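Local coordinates for protein kappa-carrageenase (Pseudoalteromonas carrageenovora, PDB 1DYP) that cleaves the beta-1,4 linkages inside kappa-carrageenan chains, between D-galactose 4-sulfate and 3,6-anhydro-D-galactose, through the glycoside hydrolase family 16 catalytic domain modelled here, at residues Y100-K105 / L227-G232; Y195-N198 / K203-W206. The protein carries 1 engineered substitution. All coordinates share one frame; numbering follows the deposited sequence.

In the fold
Both contacts belong to the family 16 catalytic domain, a jelly-roll beta-sandwich, and lie about 13 Å apart, centre to centre. Along the chain contact 2 is nested within contact 1: the order is 100-105, 195-198, 203-206, 227-232. In contact 1 two layers meet face to face through side chains, whereas contact 2 is a hairpin closed through its backbone. They share a sheet, because strand 98-105 is the antiparallel neighbour of strand 193-199, with probable hydrogen bonds from Y100 N to V197 O (2.8 Å) and from Y195 N to A102 O (2.9 Å). V197 also touches Y100, and Y195 touches I104, while W206 reaches the backbone of the active-site residue D139.

Contact 1: Y100-K105 / L227-G232; sequences YEARIK and LTLSQG
Y100 and L227 make the tightest approach between these two strands, with CD2 of the tyrosine ring 3.6 Å from L227 CD1. The second methyl of the leucine, CD2, sits at the ring edge and in its plane, 3.9 Å from Y100 CD2, so both branches of the fork bear on the same corner of the phenol. The leucine reaches it with CG anti to its backbone N (chi1 -166°), and the ring and the leucine fork pass alongside, running in opposite senses. Two residues on from L227, L229 CD2 is shared by two partners of the facing strand: A102 CB at 4.2 Å and I104 CD1 at 4.1 Å. The isoleucine brings CD1 there through an extended outer bond (chi2 167°), and the alanine meets the leucine with its single methyl.

No hydrogen bond crosses this contact. The axes of the two segments approach to 10.1 Å and run only 23° from parallel, the spacing of two beta layers packed face to face, and Y100, A102 and I104 all point toward L227 and L229 across the interior of the sandwich. Around this apolar first shell, F117 touches both A102 and L229, while T267 touches both Y100 and L227. The phenol is positioned from its far end, where Y100 OH is hydrogen-bonded to N96 O; on the facing strand L227 N is hydrogen-bonded to S91 OG.

In the wider fold, strand 98-105 runs antiparallel to both strand 193-199 and strand 258-270 in one layer, and strand 225-233 is flanked in the other by strands 75-95 and 113-120, again antiparallel.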
ATOM      1  N   TYR A 100      -0.561   8.062 -10.662  1.00  8.16           N
ATOM      2  CA  TYR A 100      -0.532   8.291  -9.224  1.00  8.03           C
ATOM      3  C   TYR A 100       0.891   8.545  -8.768  1.00  8.06           C
ATOM      4  O   TYR A 100       1.823   7.906  -9.244  1.00  7.71           O
ATOM      5  CB  TYR A 100      -1.055   7.068  -8.475  1.00  7.81           C
ATOM      6  CG  TYR A 100      -2.426   6.598  -8.884  1.00  7.70           C
ATOM      7  CD1 TYR A 100      -2.624   5.903 -10.080  1.00  7.55           C
ATOM      8  CD2 TYR A 100      -3.524   6.801  -8.052  1.00  7.83           C
ATOM      9  CE1 TYR A 100      -3.883   5.418 -10.428  1.00  7.41           C
ATOM     10  CE2 TYR A 100      -4.780   6.323  -8.388  1.00  7.63           C
ATOM     11  CZ  TYR A 100      -4.953   5.631  -9.573  1.00  7.65           C
ATOM     12  OH  TYR A 100      -6.191   5.129  -9.886  1.00  7.69           O
ATOM     13  N   GLU A 101       1.055   9.457  -7.819  1.00  7.97           N
ATOM     14  CA  GLU A 101       2.382   9.765  -7.320  1.00  8.35           C
ATOM     15  C   GLU A 101       2.351  10.244  -5.881  1.00  7.92           C
ATOM     16  O   GLU A 101       1.479  11.010  -5.487  1.00  7.74           O
ATOM     17  CB  GLU A 101       3.026  10.835  -8.203  1.00  9.22           C
ATOM     18  CG  GLU A 101       4.391  11.302  -7.748  1.00 10.82           C
ATOM     19  CD  GLU A 101       4.985  12.322  -8.698  1.00 11.47           C
ATOM     20  OE1 GLU A 101       5.235  11.964  -9.871  1.00 12.53           O
ATOM     21  OE2 GLU A 101       5.197  13.479  -8.275  1.00 12.54           O
ATOM     22  N   ALA A 102       3.303   9.770  -5.090  1.00  7.71           N
ATOM     23  CA  ALA A 102       3.410  10.190  -3.702  1.00  7.47           C
ATOM     24  C   ALA A 102       4.881  10.460  -3.424  1.00  7.64           C
ATOM     25  O   ALA A 102       5.754   9.738  -3.907  1.00  7.50           O
ATOM     26  CB  ALA A 102       2.880   9.108  -2.765  1.00  7.70           C
ATOM     27  N   ARG A 103       5.144  11.525  -2.678  1.00  7.49           N
ATOM     28  CA  ARG A 103       6.505  11.902  -2.309  1.00  7.84           C
ATOM     29  C   ARG A 103       6.625  11.388  -0.886  1.00  7.67           C
ATOM     30  O   ARG A 103       6.020  11.935   0.036  1.00  7.60           O
ATOM     31  CB  ARG A 103       6.663  13.420  -2.372  1.00  8.25           C
ATOM     32  CG  ARG A 103       8.078  13.886  -2.120  1.00  9.22           C
ATOM     33  CD  ARG A 103       8.404  15.118  -2.943  1.00 10.58           C
ATOM     34  NE  ARG A 103       9.812  15.469  -2.817  1.00 11.01           N
ATOM     35  CZ  ARG A 103      10.329  16.139  -1.792  1.00 11.47           C
ATOM     36  NH1 ARG A 103       9.554  16.544  -0.793  1.00 11.62           N
ATOM     37  NH2 ARG A 103      11.629  16.390  -1.759  1.00 12.39           N
ATOM     38  N   ILE A 104       7.411  10.329  -0.722  1.00  7.42           N
ATOM     39  CA  ILE A 104       7.546   9.659   0.563  1.00  7.48           C
ATOM     40  C   ILE A 104       8.953   9.519   1.118  1.00  7.64           C
ATOM     41  O   ILE A 104       9.921   9.376   0.378  1.00  7.50           O
ATOM     42  CB  ILE A 104       6.951   8.230   0.451  1.00  7.44           C
ATOM     43  CG1 ILE A 104       5.471   8.313   0.078  1.00  7.38           C
ATOM     44  CG2 ILE A 104       7.162   7.457   1.746  1.00  7.68           C
ATOM     45  CD1 ILE A 104       4.876   6.990  -0.358  1.00  7.38           C
ATOM     46  N   LYS A 105       9.034   9.553   2.443  1.00  8.19           N
ATOM     47  CA  LYS A 105      10.280   9.361   3.167  1.00  8.63           C
ATOM     48  C   LYS A 105       9.984   8.151   4.044  1.00  8.56           C
ATOM     49  O   LYS A 105       9.000   8.142   4.782  1.00  8.23           O
ATOM     50  CB  LYS A 105      10.584  10.578   4.031  1.00  9.40           C
ATOM     51  CG  LYS A 105      11.852  10.482   4.851  1.00 10.74           C
ATOM     52  CD  LYS A 105      12.027  11.812   5.554  1.00 12.02           C
ATOM     53  CE  LYS A 105      13.232  11.870   6.437  1.00 13.35           C
ATOM     54  NZ  LYS A 105      13.296  13.243   7.010  1.00 13.80           N
ATOM     55  N   LEU A 227      -7.260   4.602  -2.952  1.00  6.70           N
ATOM     56  CA  LEU A 227      -5.852   4.974  -2.862  1.00  6.45           C
ATOM     57  C   LEU A 227      -5.451   5.013  -1.395  1.00  6.53           C
ATOM     58  O   LEU A 227      -6.085   5.692  -0.585  1.00  6.84           O
ATOM     59  CB  LEU A 227      -5.631   6.334  -3.509  1.00  6.41           C
ATOM     60  CG  LEU A 227      -4.169   6.679  -3.778  1.00  6.52           C
ATOM     61  CD1 LEU A 227      -3.530   5.606  -4.661  1.00  6.60           C
ATOM     62  CD2 LEU A 227      -4.109   8.043  -4.449  1.00  6.88           C
ATOM     63  N   THR A 228      -4.375   4.308  -1.064  1.00  6.40           N
ATOM     64  CA  THR A 228      -3.958   4.203   0.323  1.00  6.35           C
ATOM     65  C   THR A 228      -2.481   4.435   0.631  1.00  6.16           C
ATOM     66  O   THR A 228      -1.597   4.064  -0.136  1.00  6.15           O
ATOM     67  CB  THR A 228      -4.347   2.804   0.850  1.00  6.59           C
ATOM     68  OG1 THR A 228      -5.702   2.522   0.474  1.00  6.60           O
ATOM     69  CG2 THR A 228      -4.226   2.727   2.362  1.00  6.90           C
ATOM     70  N   LEU A 229      -2.242   5.069   1.773  1.00  6.08           N
ATOM     71  CA  LEU A 229      -0.901   5.315   2.285  1.00  6.07           C
ATOM     72  C   LEU A 229      -0.960   4.663   3.663  1.00  5.97           C
ATOM     73  O   LEU A 229      -1.857   4.956   4.455  1.00  5.98           O
ATOM     74  CB  LEU A 229      -0.632   6.816   2.412  1.00  6.11           C
ATOM     75  CG  LEU A 229      -0.462   7.557   1.081  1.00  6.34           C
ATOM     76  CD1 LEU A 229      -0.724   9.046   1.265  1.00  6.81           C
ATOM     77  CD2 LEU A 229       0.939   7.306   0.542  1.00  6.34           C
ATOM     78  N   SER A 230      -0.037   3.755   3.948  1.00  5.87           N
ATOM     79  CA  SER A 230      -0.067   3.084   5.239  1.00  6.10           C
ATOM     80  C   SER A 230       1.276   2.475   5.557  1.00  5.95           C
ATOM     81  O   SER A 230       2.107   2.296   4.677  1.00  6.08           O
ATOM     82  CB  SER A 230      -1.125   1.977   5.233  1.00  6.20           C
ATOM     83  OG  SER A 230      -0.808   0.984   4.269  1.00  6.97           O
ATOM     84  N   GLN A 231       1.487   2.162   6.827  1.00  5.75           N
ATOM     85  CA  GLN A 231       2.735   1.542   7.235  1.00  5.80           C
ATOM     86  C   GLN A 231       2.411   0.238   7.945  1.00  5.94           C
ATOM     87  O   GLN A 231       1.703   0.223   8.952  1.00  6.00           O
ATOM     88  CB  GLN A 231       3.527   2.477   8.147  1.00  6.07           C
ATOM     89  CG  GLN A 231       4.878   1.915   8.544  1.00  6.24           C
ATOM     90  CD  GLN A 231       5.833   2.986   9.009  1.00  6.75           C
ATOM     91  OE1 GLN A 231       6.451   3.677   8.197  1.00  7.38           O
ATOM     92  NE2 GLN A 231       5.954   3.139  10.322  1.00  6.56           N
ATOM     93  N   GLY A 232       2.918  -0.860   7.400  1.00  5.69           N
ATOM     94  CA  GLY A 232       2.656  -2.157   7.993  1.00  6.12           C
ATOM     95  C   GLY A 232       3.823  -2.692   8.796  1.00  6.04           C
ATOM     96  O   GLY A 232       4.935  -2.177   8.718  1.00  6.19           O
TER

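Contact 2: Y195-N198 / K203-W206; sequences YGVN and KITW
The indole of W206 carries V197 CG2 over one face, 3.9 Å from the centroid of the five-membered ring and just 4° off its normal, a well-centred CH-pi contact. On the same face I204 CG2 lies 3.4 Å above the indole plane, nearer the ring's margin, and at the edge NE1 is hydrogen-bonded to the backbone O of the active-site residue D139. These residues belong to the beta hairpin of strands 193-199 and 203-208, in which V197 and W206 form an antiparallel non-hydrogen-bonded pair. V197 takes the less common rotamer with CG1 wedged between N and C (chi1 70°), which swings CG2 anti to the backbone N and over the indole. That methyl also meets I204 CG2 at 3.5 Å, the two branched side chains running alongside each other in the same direction. A leucine in place of W206 would probably leave the V197 methyl without its aromatic face and the D139 carbonyl without its indole N-H.

L156, which packs on both I204 and W206, lies on strand 151-162, the antiparallel neighbour of strand 133-139, which carries E137 and D139; the W206 side chain also touches V213 of strand 211-217. On the opposite face of the sheet lie the side chains of N198 and T205, a hydrogen-bonded pair. N198 N donates to T205 O at 2.7 Å (161°), and T205 N returns to N198 O at 2.9 Å. N198 O accepts a second bond from a water 3.0 Å away, and that water is 2.8 Å from T205 OG1, bridging the two strands beside the backbone pair.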
ATOM      1  N   TYR A 195       7.332   8.163  -5.751  1.00  7.14           N
ATOM      2  CA  TYR A 195       6.920   6.825  -6.135  1.00  6.77           C
ATOM      3  C   TYR A 195       5.625   6.964  -6.916  1.00  6.59           C
ATOM      4  O   TYR A 195       4.632   7.481  -6.406  1.00  6.75           O
ATOM      5  CB  TYR A 195       6.709   5.991  -4.873  1.00  6.68           C
ATOM      6  CG  TYR A 195       7.973   5.853  -4.056  1.00  6.19           C
ATOM      7  CD1 TYR A 195       8.923   4.880  -4.365  1.00  6.38           C
ATOM      8  CD2 TYR A 195       8.245   6.732  -3.007  1.00  6.09           C
ATOM      9  CE1 TYR A 195      10.114   4.786  -3.653  1.00  5.91           C
ATOM     10  CE2 TYR A 195       9.438   6.647  -2.285  1.00  6.00           C
ATOM     11  CZ  TYR A 195      10.365   5.672  -2.617  1.00  6.11           C
ATOM     12  OH  TYR A 195      11.547   5.582  -1.918  1.00  6.08           O
ATOM     13  N   GLY A 196       5.630   6.509  -8.160  1.00  6.38           N
ATOM     14  CA  GLY A 196       4.429   6.641  -8.952  1.00  6.45           C
ATOM     15  C   GLY A 196       4.094   5.434  -9.788  1.00  6.40           C
ATOM     16  O   GLY A 196       4.894   4.510  -9.941  1.00  6.04           O
ATOM     17  N   VAL A 197       2.883   5.439 -10.322  1.00  6.70           N
ATOM     18  CA  VAL A 197       2.441   4.360 -11.175  1.00  6.90           C
ATOM     19  C   VAL A 197       1.436   4.907 -12.170  1.00  7.23           C
ATOM     20  O   VAL A 197       0.608   5.755 -11.836  1.00  7.24           O
ATOM     21  CB  VAL A 197       1.795   3.209 -10.361  1.00  7.05           C
ATOM     22  CG1 VAL A 197       0.460   3.645  -9.784  1.00  7.29           C
ATOM     23  CG2 VAL A 197       1.631   1.984 -11.248  1.00  7.10           C
ATOM     24  N   ASN A 198       1.549   4.458 -13.411  1.00  7.51           N
ATOM     25  CA  ASN A 198       0.614   4.876 -14.432  1.00  7.58           C
ATOM     26  C   ASN A 198      -0.218   3.645 -14.722  1.00  7.80           C
ATOM     27  O   ASN A 198       0.314   2.597 -15.093  1.00  7.55           O
ATOM     28  CB  ASN A 198       1.332   5.335 -15.696  1.00  7.84           C
ATOM     29  CG  ASN A 198       0.376   5.921 -16.708  1.00  8.18           C
ATOM     30  OD1 ASN A 198      -0.584   6.592 -16.339  1.00  8.41           O
ATOM     31  ND2 ASN A 198       0.637   5.683 -17.989  1.00  8.68           N
ATOM     32  N   LYS A 203      -1.868  -1.453 -19.477  1.00  8.87           N
ATOM     33  CA  LYS A 203      -0.566  -1.538 -18.819  1.00  8.37           C
ATOM     34  C   LYS A 203      -0.488  -0.844 -17.471  1.00  8.08           C
ATOM     35  O   LYS A 203      -1.271   0.055 -17.169  1.00  7.97           O
ATOM     36  CB  LYS A 203       0.509  -0.915 -19.715  1.00  8.80           C
ATOM     37  CG  LYS A 203       0.565  -1.458 -21.129  1.00  9.05           C
ATOM     38  CD  LYS A 203       1.273  -2.795 -21.201  1.00  8.97           C
ATOM     39  CE  LYS A 203       1.291  -3.291 -22.637  1.00  9.08           C
ATOM     40  NZ  LYS A 203       2.055  -4.547 -22.784  1.00  9.05           N
ATOM     41  N   ILE A 204       0.479  -1.274 -16.667  1.00  7.31           N
ATOM     42  CA  ILE A 204       0.741  -0.683 -15.366  1.00  6.90           C
ATOM     43  C   ILE A 204       2.248  -0.450 -15.375  1.00  6.78           C
ATOM     44  O   ILE A 204       3.029  -1.382 -15.584  1.00  6.30           O
ATOM     45  CB  ILE A 204       0.358  -1.634 -14.213  1.00  6.73           C
ATOM     46  CG1 ILE A 204      -1.108  -2.048 -14.354  1.00  6.84           C
ATOM     47  CG2 ILE A 204       0.572  -0.937 -12.867  1.00  6.85           C
ATOM     48  CD1 ILE A 204      -1.551  -3.096 -13.361  1.00  6.62           C
ATOM     49  N   THR A 205       2.649   0.802 -15.184  1.00  6.65           N
ATOM     50  CA  THR A 205       4.057   1.175 -15.204  1.00  6.81           C
ATOM     51  C   THR A 205       4.422   1.894 -13.915  1.00  6.76           C
ATOM     52  O   THR A 205       3.788   2.879 -13.544  1.00  7.05           O
ATOM     53  CB  THR A 205       4.352   2.099 -16.396  1.00  6.99           C
ATOM     54  OG1 THR A 205       3.922   1.456 -17.601  1.00  7.09           O
ATOM     55  CG2 THR A 205       5.845   2.408 -16.487  1.00  7.45           C
ATOM     56  N   TRP A 206       5.452   1.396 -13.240  1.00  6.62           N
ATOM     57  CA  TRP A 206       5.901   1.964 -11.971  1.00  6.45           C
ATOM     58  C   TRP A 206       7.120   2.862 -12.128  1.00  6.60           C
ATOM     59  O   TRP A 206       8.001   2.596 -12.947  1.00  6.27           O
ATOM     60  CB  TRP A 206       6.247   0.848 -10.987  1.00  6.40           C
ATOM     61  CG  TRP A 206       5.087   0.060 -10.444  1.00  5.95           C
ATOM     62  CD1 TRP A 206       4.549   0.168  -9.194  1.00  5.93           C
ATOM     63  CD2 TRP A 206       4.415  -1.042 -11.075  1.00  5.94           C
ATOM     64  NE1 TRP A 206       3.599  -0.805  -8.998  1.00  5.79           N
ATOM     65  CE2 TRP A 206       3.495  -1.562 -10.135  1.00  5.80           C
ATOM     66  CE3 TRP A 206       4.503  -1.646 -12.338  1.00  5.74           C
ATOM     67  CZ2 TRP A 206       2.670  -2.661 -10.416  1.00  5.92           C
ATOM     68  CZ3 TRP A 206       3.678  -2.746 -12.617  1.00  5.76           C
ATOM     69  CH2 TRP A 206       2.778  -3.238 -11.657  1.00  5.82           C
TER
HETATM   70  O   HOH W   1       1.227   2.112 -17.865  1.00  9.55           O